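Local coordinates for MSM0271 protein (Mycobacterium smegmatis, PDB 5SUH) that probably forms a double-ringed trimeric building block of the protein shell around a mycobacterial microcompartment, at residues D200-M203 with G208-Y211; R44-Y49 with F181-A186; D83-A88 with R117-A122; L172-T177 with D224-V229; Q32-L37 with R101-L106. One frame throughout, in Å; residues are numbered along the deposited sequence.

Contact 1: D200-M203 with G208-Y211; sequences DVQM and GRLY
The first torsion of Gln202 puts CG opposite its own backbone N (chi1 -152°), and the chain beyond runs straight out. Arg209 takes the other course. Its CG lies beside the backbone N and the chain bends at chi2 (95°), which carries the guanidinium alongside the Gln202 amide. The two residues face each other in a beta hairpin, made of strands 197-202 and 208-214 of the antiparallel sheet in the second BMC region. Asp200 with Tyr211 and Gln202 with Arg209 are hydrogen-bonded pairs. Val201 with Leu210 is the non-hydrogen-bonded pair between them. Gln202 N bonds to Arg209 O at 2.7 Å, and Arg209 N returns one to Gln202 O at 3.0 Å. Tyr211 N reaches Asp200 O at 3.0 Å; the return bond from Asp200 N to Tyr211 O is weak. Val201 and Leu210 point to the face away from the other four side chains, towards Ala186 of helix 182-192, and touch through CG2 and CD1 at 3.8 Å. The polar ends have partners outside the hairpin. Glu175 makes a salt bridge with Arg209 NE, Arg160 makes one with Asp200, and Tyr211 OH bonds to Glu79 of the second subunit. Amide and guanidinium planes stand 79° apart. Gln202 OE1 lies in plane at the guanidinium edge, 3.6 Å from Arg209 NH1, a contact and not a hydrogen bond.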
# COMPACT_ATOMS: atom_id res chain seq x y z
N ASP A 200 2.57 17.57 -10.23
CA ASP A 200 3.32 16.35 -10.04
C ASP A 200 4.69 16.54 -10.65
O ASP A 200 4.81 17.24 -11.66
CB ASP A 200 2.59 15.17 -10.69
CG ASP A 200 3.14 13.82 -10.24
OD1 ASP A 200 3.76 13.77 -9.16
OD2 ASP A 200 2.95 12.82 -10.96
N VAL A 201 5.72 15.94 -10.04
CA VAL A 201 7.08 15.93 -10.58
C VAL A 201 7.62 14.52 -10.44
O VAL A 201 7.92 14.09 -9.33
CB VAL A 201 8.05 16.89 -9.85
CG1 VAL A 201 9.37 16.99 -10.62
CG2 VAL A 201 7.47 18.25 -9.72
N GLN A 202 7.78 13.81 -11.55
CA GLN A 202 8.32 12.45 -11.46
C GLN A 202 9.81 12.48 -11.83
O GLN A 202 10.16 12.67 -12.99
CB GLN A 202 7.57 11.52 -12.39
CG GLN A 202 7.53 10.06 -11.95
CD GLN A 202 6.93 9.14 -13.00
OE1 GLN A 202 5.87 9.41 -13.57
NE2 GLN A 202 7.59 8.01 -13.24
N MET A 203 10.69 12.35 -10.84
CA MET A 203 12.13 12.48 -11.12
C MET A 203 12.94 11.17 -11.07
O MET A 203 14.16 11.19 -11.16
CB MET A 203 12.74 13.53 -10.21
CG MET A 203 12.78 13.19 -8.76
SD MET A 203 13.37 14.61 -7.85
CE MET A 203 11.93 15.60 -7.90
N GLY A 208 11.75 11.46 -16.93
CA GLY A 208 11.14 12.36 -15.97
C GLY A 208 9.89 13.01 -16.55
O GLY A 208 9.81 13.28 -17.75
N ARG A 209 8.92 13.27 -15.69
CA ARG A 209 7.69 13.92 -16.14
C ARG A 209 7.29 15.06 -15.21
O ARG A 209 7.29 14.92 -13.96
CB ARG A 209 6.55 12.90 -16.26
CG ARG A 209 6.71 11.91 -17.41
CD ARG A 209 7.35 10.62 -16.95
NE ARG A 209 7.50 9.64 -18.02
CZ ARG A 209 7.23 8.34 -17.86
NH1 ARG A 209 6.77 7.90 -16.68
NH2 ARG A 209 7.38 7.50 -18.86
N LEU A 210 6.92 16.18 -15.83
CA LEU A 210 6.53 17.38 -15.11
C LEU A 210 5.08 17.75 -15.49
O LEU A 210 4.74 17.81 -16.68
CB LEU A 210 7.51 18.51 -15.46
CG LEU A 210 7.33 19.88 -14.78
CD1 LEU A 210 7.22 19.69 -13.26
CD2 LEU A 210 8.47 20.83 -15.14
N TYR A 211 4.24 17.98 -14.48
CA TYR A 211 2.85 18.44 -14.67
C TYR A 211 2.66 19.79 -13.97
O TYR A 211 2.76 19.88 -12.74
CB TYR A 211 1.83 17.45 -14.09
CG TYR A 211 1.63 16.13 -14.80
CD1 TYR A 211 2.57 15.09 -14.67
CD2 TYR A 211 0.45 15.86 -15.48
CE1 TYR A 211 2.35 13.85 -15.28
CE2 TYR A 211 0.23 14.63 -16.08
CZ TYR A 211 1.18 13.64 -15.99
OH TYR A 211 0.95 12.42 -16.58

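Contact 2: R44-Y49 with F181-A186; sequences RQFAAY and FAAVAA
The backbone N of Phe46 hydrogen-bonds to OE1 of Glu190, and the N of Gln45 bonds to OE2 of the same carboxylate. Glu190 belongs to helix 182-192, the helix on which the Phe46 ring rests. The start of helix 44-49 is thus tied to that helix by polar bonds as well as by packing. Across the two segments themselves there is no hydrogen bond. Phe46 carries the whole contact from its side. Its CG lies opposite the backbone N (chi1 173°), and the ring extends towards one turn of helix 182-192. The carbonyl oxygen of Ala183 sits over one ring face, 3.5 Å from Phe46 CZ. The Ala183 methyl is a little farther from the same atom, with CB to Phe46 CZ at 4.0 Å. Here the tandem BMC chain closes on itself: residues 44-49 fall in the first BMC region and residues 181-186 in the second, with 131 residues between them. Ala186 points its CB at the ring obliquely, and CB comes 3.8 Å from Phe46 CD1. All three touching residues are buried. The two alanines are one helical turn apart, and their small side chains let the ring come close to the helix backbone. Ala186 also touches Leu210 of strand 208-214.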
# COMPACT_ATOMS: atom_id res chain seq x y z
N ARG A 44 9.32 27.56 -3.03
CA ARG A 44 8.58 26.91 -1.93
C ARG A 44 7.66 25.74 -2.33
O ARG A 44 7.54 24.78 -1.57
CB ARG A 44 7.79 27.96 -1.14
CG ARG A 44 6.56 28.46 -1.80
CD ARG A 44 5.84 29.42 -0.87
NE ARG A 44 4.56 29.85 -1.43
CZ ARG A 44 3.76 30.74 -0.86
NH1 ARG A 44 4.09 31.30 0.30
NH2 ARG A 44 2.62 31.06 -1.45
N GLN A 45 7.04 25.79 -3.51
CA GLN A 45 6.21 24.66 -3.94
C GLN A 45 7.04 23.44 -4.23
O GLN A 45 6.64 22.31 -3.95
CB GLN A 45 5.43 24.98 -5.20
CG GLN A 45 4.15 25.65 -4.99
CD GLN A 45 3.32 25.60 -6.24
OE1 GLN A 45 2.65 24.60 -6.52
NE2 GLN A 45 3.34 26.69 -6.99
N PHE A 46 8.18 23.68 -4.85
CA PHE A 46 8.96 22.54 -5.26
C PHE A 46 9.63 21.91 -4.05
O PHE A 46 9.73 20.69 -3.98
CB PHE A 46 9.96 22.91 -6.36
CG PHE A 46 10.89 21.80 -6.69
CD1 PHE A 46 10.40 20.61 -7.21
CD2 PHE A 46 12.26 21.93 -6.44
CE1 PHE A 46 11.27 19.56 -7.48
CE2 PHE A 46 13.13 20.89 -6.71
CZ PHE A 46 12.65 19.70 -7.23
N ALA A 47 10.02 22.75 -3.09
CA ALA A 47 10.67 22.30 -1.85
C ALA A 47 9.75 21.40 -1.02
O ALA A 47 10.19 20.44 -0.39
CB ALA A 47 11.12 23.49 -1.02
N ALA A 48 8.46 21.69 -1.09
CA ALA A 48 7.50 20.96 -0.30
C ALA A 48 7.15 19.67 -1.02
O ALA A 48 6.95 18.63 -0.41
CB ALA A 48 6.26 21.80 -0.06
N TYR A 49 7.19 19.73 -2.34
CA TYR A 49 6.85 18.57 -3.12
C TYR A 49 7.74 17.35 -2.77
O TYR A 49 7.22 16.23 -2.63
CB TYR A 49 6.94 18.91 -4.61
CG TYR A 49 6.44 17.78 -5.44
CD1 TYR A 49 5.08 17.64 -5.68
CD2 TYR A 49 7.31 16.81 -5.92
CE1 TYR A 49 4.60 16.59 -6.41
CE2 TYR A 49 6.83 15.74 -6.65
CZ TYR A 49 5.47 15.64 -6.89
OH TYR A 49 4.98 14.58 -7.61
N PHE A 181 16.58 15.24 -14.21
CA PHE A 181 16.59 16.64 -14.70
C PHE A 181 15.23 17.30 -14.50
O PHE A 181 15.10 18.52 -14.61
CB PHE A 181 16.97 16.72 -16.17
CG PHE A 181 18.44 16.63 -16.43
CD1 PHE A 181 19.33 17.49 -15.80
CD2 PHE A 181 18.95 15.66 -17.28
CE1 PHE A 181 20.71 17.42 -16.05
CE2 PHE A 181 20.32 15.57 -17.52
CZ PHE A 181 21.19 16.45 -16.90
N ALA A 182 14.22 16.48 -14.22
CA ALA A 182 12.89 17.00 -13.95
C ALA A 182 12.92 17.92 -12.72
O ALA A 182 12.08 18.82 -12.56
CB ALA A 182 11.91 15.87 -13.76
N ALA A 183 13.88 17.65 -11.84
CA ALA A 183 14.07 18.43 -10.62
C ALA A 183 14.38 19.89 -10.94
O ALA A 183 13.75 20.80 -10.40
CB ALA A 183 15.16 17.83 -9.76
N VAL A 184 15.37 20.12 -11.81
CA VAL A 184 15.78 21.48 -12.10
C VAL A 184 14.71 22.17 -12.95
O VAL A 184 14.47 23.38 -12.78
CB VAL A 184 17.19 21.55 -12.79
CG1 VAL A 184 17.17 21.01 -14.22
CG2 VAL A 184 17.69 22.98 -12.81
N ALA A 185 14.04 21.42 -13.83
CA ALA A 185 12.98 22.01 -14.67
C ALA A 185 11.82 22.52 -13.80
O ALA A 185 11.35 23.64 -14.02
CB ALA A 185 12.47 21.00 -15.71
N ALA A 186 11.41 21.76 -12.79
CA ALA A 186 10.32 22.20 -11.90
C ALA A 186 10.70 23.46 -11.13
O ALA A 186 9.95 24.43 -11.13
CB ALA A 186 9.91 21.10 -10.91

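Contact 3: D83-A88 with R117-A122; sequences DLALRA and RRAGEA
Leu84 meets the second helix through its backbone: its carbonyl oxygen lies 3.8 Å from the methyl CB of Ala122. Ala85 follows and faces Ala119. Their CB atoms are 4.1 Å apart and their CA atoms 4.7 Å apart, the closest CA pair of the two segments. Both alanines also touch Ile108 of strand 104-110 beneath them. Leu86 turns from the interface and packs on Thr149 of the fourth subunit. Arg87 also lies off the interface. Its NH1 makes a salt bridge with Asp83 OD1 one turn earlier, at 3.1 Å, using the syn lone pair of that oxygen. The same NH1 bonds to the backbone oxygen of Asp147 of the fourth subunit, so this outer side of the helix serves the subunit interface. Ala88 ends the segment and points back at the partner helix, with its CB 3.6 Å from Ala122 CB. The contact is therefore alanine against alanine at two levels, without a hydrogen bond across it. Such small side chains bring the local helix axes to 8.1 Å at an angle of 132°. Helices 78-88 and 113-127 lie together on the four-stranded antiparallel sheet, as in the BMC fold.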
# COMPACT_ATOMS: atom_id res chain seq x y z
N ASP A 83 27.81 8.14 1.09
CA ASP A 83 28.84 8.10 2.14
C ASP A 83 29.94 9.11 1.86
O ASP A 83 30.42 9.77 2.79
CB ASP A 83 29.46 6.69 2.25
CG ASP A 83 30.65 6.64 3.22
OD1 ASP A 83 30.45 6.75 4.44
OD2 ASP A 83 31.81 6.49 2.74
N LEU A 84 30.29 9.28 0.58
CA LEU A 84 31.38 10.17 0.21
C LEU A 84 31.01 11.59 0.59
O LEU A 84 31.84 12.35 1.09
CB LEU A 84 31.69 10.07 -1.29
CG LEU A 84 32.61 8.93 -1.73
CD1 LEU A 84 32.70 8.80 -3.25
CD2 LEU A 84 33.99 9.12 -1.14
N ALA A 85 29.74 11.91 0.39
CA ALA A 85 29.24 13.25 0.65
C ALA A 85 29.08 13.48 2.16
O ALA A 85 29.57 14.49 2.69
CB ALA A 85 27.93 13.47 -0.06
N LEU A 86 28.43 12.54 2.83
CA LEU A 86 28.06 12.71 4.24
C LEU A 86 29.31 12.75 5.13
O LEU A 86 29.28 13.32 6.22
CB LEU A 86 27.14 11.57 4.68
CG LEU A 86 25.67 11.65 4.30
CD1 LEU A 86 24.81 10.84 5.25
CD2 LEU A 86 25.11 13.07 4.11
N ARG A 87 30.41 12.17 4.67
CA ARG A 87 31.58 12.14 5.53
C ARG A 87 32.54 13.31 5.26
O ARG A 87 33.31 13.69 6.14
CB ARG A 87 32.32 10.81 5.34
CG ARG A 87 33.28 10.49 6.46
CD ARG A 87 33.96 9.17 6.22
NE ARG A 87 33.05 8.03 6.25
CZ ARG A 87 32.59 7.46 7.36
NH1 ARG A 87 31.78 6.41 7.25
NH2 ARG A 87 32.93 7.93 8.55
N ALA A 88 32.42 13.93 4.09
CA ALA A 88 33.18 15.13 3.76
C ALA A 88 32.61 16.39 4.40
O ALA A 88 33.35 17.25 4.87
CB ALA A 88 33.24 15.30 2.26
N ARG A 117 28.17 22.41 -2.47
CA ARG A 117 29.27 22.46 -3.42
C ARG A 117 30.43 21.54 -3.02
O ARG A 117 30.88 20.72 -3.83
CB ARG A 117 29.76 23.91 -3.53
CG ARG A 117 30.64 24.27 -4.69
CD ARG A 117 30.98 25.77 -4.60
NE ARG A 117 30.05 26.57 -5.41
CZ ARG A 117 29.45 27.69 -4.98
NH1 ARG A 117 29.69 28.13 -3.74
NH2 ARG A 117 28.61 28.36 -5.77
N ARG A 118 30.88 21.65 -1.78
CA ARG A 118 32.04 20.87 -1.33
C ARG A 118 31.71 19.37 -1.26
O ARG A 118 32.54 18.51 -1.56
CB ARG A 118 32.54 21.37 0.04
CG ARG A 118 33.51 22.53 -0.12
CD ARG A 118 34.04 23.11 1.18
NE ARG A 118 33.08 23.37 2.25
CZ ARG A 118 33.00 22.66 3.37
NH1 ARG A 118 33.79 21.62 3.57
NH2 ARG A 118 32.12 23.00 4.30
N ALA A 119 30.47 19.05 -0.88
CA ALA A 119 30.08 17.65 -0.84
C ALA A 119 30.05 17.09 -2.27
O ALA A 119 30.41 15.92 -2.48
CB ALA A 119 28.75 17.49 -0.16
N GLY A 120 29.64 17.93 -3.22
CA GLY A 120 29.62 17.54 -4.63
C GLY A 120 31.01 17.21 -5.14
O GLY A 120 31.22 16.25 -5.89
N GLU A 121 31.99 18.01 -4.71
CA GLU A 121 33.37 17.80 -5.11
C GLU A 121 33.95 16.49 -4.51
O GLU A 121 34.73 15.79 -5.16
CB GLU A 121 34.20 19.03 -4.72
CG GLU A 121 33.83 20.26 -5.55
CD GLU A 121 34.34 21.57 -4.95
OE1 GLU A 121 34.77 21.59 -3.77
OE2 GLU A 121 34.28 22.60 -5.66
N ALA A 122 33.57 16.15 -3.28
CA ALA A 122 34.04 14.89 -2.69
C ALA A 122 33.58 13.69 -3.51
O ALA A 122 34.30 12.70 -3.66
CB ALA A 122 33.54 14.76 -1.24

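Contact 4: L172-T177 with D224-V229; sequences LVYEMT and DHITTV
Tyr174 offers its ring face to Ile226 and its hydroxyl edge to Thr227, two consecutive residues of helix 216-232. The Tyr174 and Ile226 side chains run antiparallel alongside each other. Ile226 has its CG2 branch opposite the backbone N (chi1 -69°, measured to CG1), and this methyl is the one laid on the ring. CG2 stands 3.9 Å from the ring centroid of Tyr174 and 19° off the normal, a CH-pi contact. It sits nearer one rim than the middle, 3.7 Å from Tyr174 CE1. Thr227 approaches differently. Its side chain lies roughly perpendicular to that of Tyr174, and OG1 lies in the ring plane at the edge. There Tyr174 OH and Thr227 OG1 share a hydrogen bond of 2.7 Å. Thr227 OG1 is also bonded to the backbone oxygen of Arg223, one turn earlier in the helix, so two partners fix its position. The Tyr174 ring further meets the ring of His142 on strand 138-145, with planes at about 40°. Ile226 reaches on to Leu210 of strand 208-214 and Ala185 of helix 182-192. Face and edge contacts together seat helix 216-232 on the antiparallel sheet of the second BMC region, the helix-on-sheet packing of the BMC fold.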
# COMPACT_ATOMS: atom_id res chain seq x y z
N LEU A 172 0.55 22.22 -18.59
CA LEU A 172 1.80 21.94 -19.31
C LEU A 172 2.37 20.58 -18.90
O LEU A 172 2.53 20.31 -17.70
CB LEU A 172 2.84 23.01 -19.02
CG LEU A 172 4.30 22.67 -19.34
CD1 LEU A 172 4.55 22.50 -20.84
CD2 LEU A 172 5.19 23.74 -18.74
N VAL A 173 2.66 19.74 -19.88
CA VAL A 173 3.35 18.48 -19.58
C VAL A 173 4.71 18.54 -20.27
O VAL A 173 4.81 19.05 -21.39
CB VAL A 173 2.56 17.20 -20.02
CG1 VAL A 173 1.33 16.95 -19.12
CG2 VAL A 173 2.14 17.26 -21.48
N TYR A 174 5.74 18.04 -19.59
CA TYR A 174 7.11 18.09 -20.11
C TYR A 174 7.86 16.81 -19.72
O TYR A 174 7.98 16.46 -18.53
CB TYR A 174 7.85 19.30 -19.55
CG TYR A 174 8.85 19.93 -20.48
CD1 TYR A 174 8.68 21.24 -20.91
CD2 TYR A 174 9.98 19.23 -20.92
CE1 TYR A 174 9.61 21.85 -21.77
CE2 TYR A 174 10.90 19.82 -21.77
CZ TYR A 174 10.71 21.14 -22.18
OH TYR A 174 11.61 21.76 -23.03
N GLU A 175 8.36 16.12 -20.73
CA GLU A 175 9.04 14.86 -20.50
C GLU A 175 10.48 14.91 -21.02
O GLU A 175 10.73 15.35 -22.14
CB GLU A 175 8.26 13.71 -21.16
CG GLU A 175 8.79 12.32 -20.77
CD GLU A 175 7.93 11.16 -21.27
OE1 GLU A 175 7.07 11.35 -22.16
OE2 GLU A 175 8.12 10.04 -20.76
N MET A 176 11.41 14.38 -20.22
CA MET A 176 12.85 14.41 -20.52
C MET A 176 13.58 13.17 -20.01
O MET A 176 13.03 12.40 -19.19
CB MET A 176 13.49 15.63 -19.87
CG MET A 176 13.34 15.55 -18.34
SD MET A 176 13.04 17.13 -17.59
CE MET A 176 11.34 17.40 -18.05
N THR A 177 14.82 12.99 -20.46
CA THR A 177 15.65 11.93 -19.91
C THR A 177 17.15 12.34 -19.96
O THR A 177 17.58 13.00 -20.91
CB THR A 177 15.40 10.56 -20.61
OG1 THR A 177 16.07 9.55 -19.86
CG2 THR A 177 15.89 10.52 -22.09
N ASP A 224 8.87 27.89 -22.09
CA ASP A 224 9.96 28.59 -22.81
C ASP A 224 11.25 28.64 -21.98
O ASP A 224 12.35 28.43 -22.50
CB ASP A 224 9.56 30.02 -23.22
CG ASP A 224 8.50 30.05 -24.32
OD1 ASP A 224 8.38 29.03 -25.06
OD2 ASP A 224 7.78 31.09 -24.45
N HIS A 225 11.11 28.95 -20.70
CA HIS A 225 12.27 29.01 -19.84
C HIS A 225 12.90 27.63 -19.65
O HIS A 225 14.13 27.47 -19.73
CB HIS A 225 11.87 29.62 -18.51
CG HIS A 225 12.98 29.73 -17.52
ND1 HIS A 225 14.14 30.45 -17.77
CD2 HIS A 225 13.09 29.29 -16.24
CE1 HIS A 225 14.92 30.41 -16.71
NE2 HIS A 225 14.31 29.71 -15.76
N ILE A 226 12.07 26.62 -19.43
CA ILE A 226 12.59 25.27 -19.24
C ILE A 226 13.43 24.80 -20.43
O ILE A 226 14.51 24.23 -20.26
CB ILE A 226 11.46 24.25 -19.00
CG1 ILE A 226 10.80 24.47 -17.66
CG2 ILE A 226 11.99 22.82 -19.05
CD1 ILE A 226 9.55 23.55 -17.49
N THR A 227 12.92 25.04 -21.64
CA THR A 227 13.63 24.66 -22.84
C THR A 227 14.99 25.35 -22.92
O THR A 227 15.98 24.75 -23.36
CB THR A 227 12.78 24.97 -24.11
OG1 THR A 227 11.49 24.31 -24.03
CG2 THR A 227 13.50 24.55 -25.41
N THR A 228 15.05 26.61 -22.52
CA THR A 228 16.32 27.33 -22.53
C THR A 228 17.29 26.74 -21.49
O THR A 228 18.45 26.43 -21.80
CB THR A 228 16.12 28.84 -22.31
OG1 THR A 228 15.48 29.41 -23.46
CG2 THR A 228 17.44 29.52 -22.17
N VAL A 229 16.80 26.56 -20.27
CA VAL A 229 17.60 25.99 -19.20
C VAL A 229 18.20 24.63 -19.53
O VAL A 229 19.41 24.41 -19.30
CB VAL A 229 16.77 25.84 -17.92
CG1 VAL A 229 17.49 25.00 -16.88
CG2 VAL A 229 16.42 27.18 -17.39

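Contact 5: Q32-L37 with R101-L106; sequences QIRVYL and RQFGVL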
# COMPACT_ATOMS: atom_id res chain seq x y z
N GLN A 32 29.49 5.49 -13.23
CA GLN A 32 29.11 6.49 -14.22
C GLN A 32 28.06 7.50 -13.75
O GLN A 32 26.99 7.14 -13.27
CB GLN A 32 28.59 5.85 -15.51
CG GLN A 32 28.30 6.95 -16.54
CD GLN A 32 27.39 6.52 -17.67
OE1 GLN A 32 27.41 5.37 -18.10
NE2 GLN A 32 26.59 7.47 -18.17
N ILE A 33 28.39 8.77 -13.92
CA ILE A 33 27.46 9.83 -13.59
C ILE A 33 26.53 10.19 -14.75
O ILE A 33 26.97 10.59 -15.82
CB ILE A 33 28.22 11.05 -13.10
CG1 ILE A 33 28.69 10.74 -11.67
CG2 ILE A 33 27.32 12.27 -13.11
CD1 ILE A 33 29.25 11.92 -10.91
N ARG A 34 25.23 10.01 -14.52
CA ARG A 34 24.20 10.29 -15.51
C ARG A 34 23.74 11.74 -15.36
O ARG A 34 23.61 12.46 -16.34
CB ARG A 34 22.98 9.39 -15.28
CG ARG A 34 23.29 7.93 -15.24
CD ARG A 34 22.51 7.14 -16.22
NE ARG A 34 21.10 7.51 -16.27
CZ ARG A 34 20.33 7.19 -17.31
NH1 ARG A 34 20.86 6.53 -18.34
NH2 ARG A 34 19.07 7.58 -17.36
N VAL A 35 23.52 12.14 -14.10
CA VAL A 35 23.11 13.50 -13.76
C VAL A 35 23.95 14.01 -12.57
O VAL A 35 24.12 13.29 -11.60
CB VAL A 35 21.62 13.58 -13.37
CG1 VAL A 35 21.25 15.00 -12.99
CG2 VAL A 35 20.75 13.10 -14.48
N TYR A 36 24.48 15.24 -12.68
CA TYR A 36 25.19 15.90 -11.56
C TYR A 36 24.88 17.39 -11.58
O TYR A 36 25.39 18.12 -12.44
CB TYR A 36 26.72 15.68 -11.66
CG TYR A 36 27.54 16.42 -10.61
CD1 TYR A 36 28.02 17.72 -10.83
CD2 TYR A 36 27.85 15.81 -9.39
CE1 TYR A 36 28.76 18.40 -9.86
CE2 TYR A 36 28.60 16.48 -8.42
CZ TYR A 36 29.04 17.76 -8.65
OH TYR A 36 29.78 18.38 -7.67
N LEU A 37 24.10 17.87 -10.62
CA LEU A 37 23.63 19.25 -10.67
C LEU A 37 23.41 19.95 -9.34
O LEU A 37 22.76 19.41 -8.43
CB LEU A 37 22.30 19.33 -11.43
CG LEU A 37 22.34 20.00 -12.81
CD1 LEU A 37 20.94 20.43 -13.19
CD2 LEU A 37 23.33 21.18 -12.87
N ARG A 101 14.85 0.41 -10.74
CA ARG A 101 15.06 -0.76 -11.61
C ARG A 101 16.43 -0.78 -12.28
O ARG A 101 17.07 -1.84 -12.32
CB ARG A 101 13.98 -0.87 -12.70
CG ARG A 101 14.15 -2.08 -13.61
CD ARG A 101 13.03 -2.22 -14.62
NE ARG A 101 13.18 -3.42 -15.43
CZ ARG A 101 12.82 -4.64 -15.03
NH1 ARG A 101 12.30 -4.83 -13.83
NH2 ARG A 101 12.99 -5.69 -15.83
N GLN A 102 16.85 0.39 -12.77
CA GLN A 102 18.13 0.57 -13.49
C GLN A 102 19.12 1.55 -12.81
O GLN A 102 20.33 1.32 -12.86
CB GLN A 102 17.87 1.06 -14.91
CG GLN A 102 17.22 0.02 -15.81
CD GLN A 102 16.99 0.52 -17.23
OE1 GLN A 102 16.10 1.33 -17.50
NE2 GLN A 102 17.79 0.02 -18.15
N PHE A 103 18.62 2.63 -12.20
CA PHE A 103 19.49 3.73 -11.76
C PHE A 103 19.43 4.07 -10.27
O PHE A 103 18.43 3.77 -9.60
CB PHE A 103 19.16 4.99 -12.56
CG PHE A 103 19.02 4.74 -14.03
CD1 PHE A 103 20.09 4.21 -14.78
CD2 PHE A 103 17.83 5.04 -14.69
CE1 PHE A 103 19.96 3.97 -16.15
CE2 PHE A 103 17.70 4.80 -16.07
CZ PHE A 103 18.76 4.27 -16.80
N GLY A 104 20.47 4.75 -9.77
CA GLY A 104 20.57 5.18 -8.39
C GLY A 104 20.48 6.69 -8.23
O GLY A 104 21.05 7.46 -9.02
N VAL A 105 19.74 7.11 -7.20
CA VAL A 105 19.39 8.53 -7.04
C VAL A 105 19.72 9.06 -5.64
O VAL A 105 19.48 8.37 -4.64
CB VAL A 105 17.87 8.75 -7.36
CG1 VAL A 105 17.44 10.19 -7.11
CG2 VAL A 105 17.57 8.34 -8.79
N LEU A 106 20.24 10.28 -5.58
CA LEU A 106 20.51 10.94 -4.28
C LEU A 106 20.16 12.42 -4.34
O LEU A 106 20.42 13.09 -5.35
CB LEU A 106 21.98 10.77 -3.87
CG LEU A 106 22.50 11.68 -2.75
CD1 LEU A 106 22.00 11.22 -1.37
CD2 LEU A 106 24.02 11.81 -2.77
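Arg34 lays its guanidinium flat on the ring of Phe103, and this stack is the tight part of the contact. The centres are 3.6 Å apart and the planes differ by 15°. Arg34 CZ stands 22° off the ring normal, over the face, as in a cation-pi pair. The overlap is offset towards one rim: Arg34 NH2 comes 3.4 Å from Phe103 CE2, and Arg34 CZ is 3.4 Å from Phe103 CZ. The opposite ring face carries CB of the adjacent Gln102, 3.6 Å above the plane, so the ring is held between two groups. The Arg34 chain reaches its place by bending at both chi2 and chi3. It starts at a classic beta bulge, where Arg34 and Val35 both face Glu71 of strand 66-73. That strand lies between strands 32-39 and 104-110, so the stack passes over an intervening strand. The rest is loose. The nearest CA atoms, those of Arg34 and Phe103, are 8.9 Å apart, and no hydrogen bond joins the segments. Arg34 and Phe103 are both partly exposed. Beyond them the 101-106 segment turns to its neighbours: Arg101 makes a salt bridge with Glu100 of the fourth subunit, and Gln102 bonds to Arg101 of the second subunit. Arg34 NE makes a salt bridge with Glu71, and Phe103 also packs on that residue. The carboxylate probably holds the guanidinium in place. The guanidinium would then keep its positive charge while the aromatic ring covers one of its faces.

Contacts 1, 2 and 4 touch one another; contact 2 brings helix 44-49 of the first half of the chain to the second half. Contacts 1 and 4 share a sheet and are joined by the Arg209 NE to Glu175 OE2 salt bridge, 2.8 Å. Tyr49 OH of contact 2 probably hydrogen-bonds to Val201 N of contact 1 at 2.9 Å. Contact 5 meets contact 2 where Phe181 CE1 packs on Val35 CG1 at 3.9 Å. It meets contact 3 through a probable bond from Tyr36 OH to Gly120 O, 3.1 Å. Contacts 3 and 4 lie on opposite sides of the chain centre, their own centres about 29 Å apart. Contacts 1, 4 and 5 all touch the second subunit.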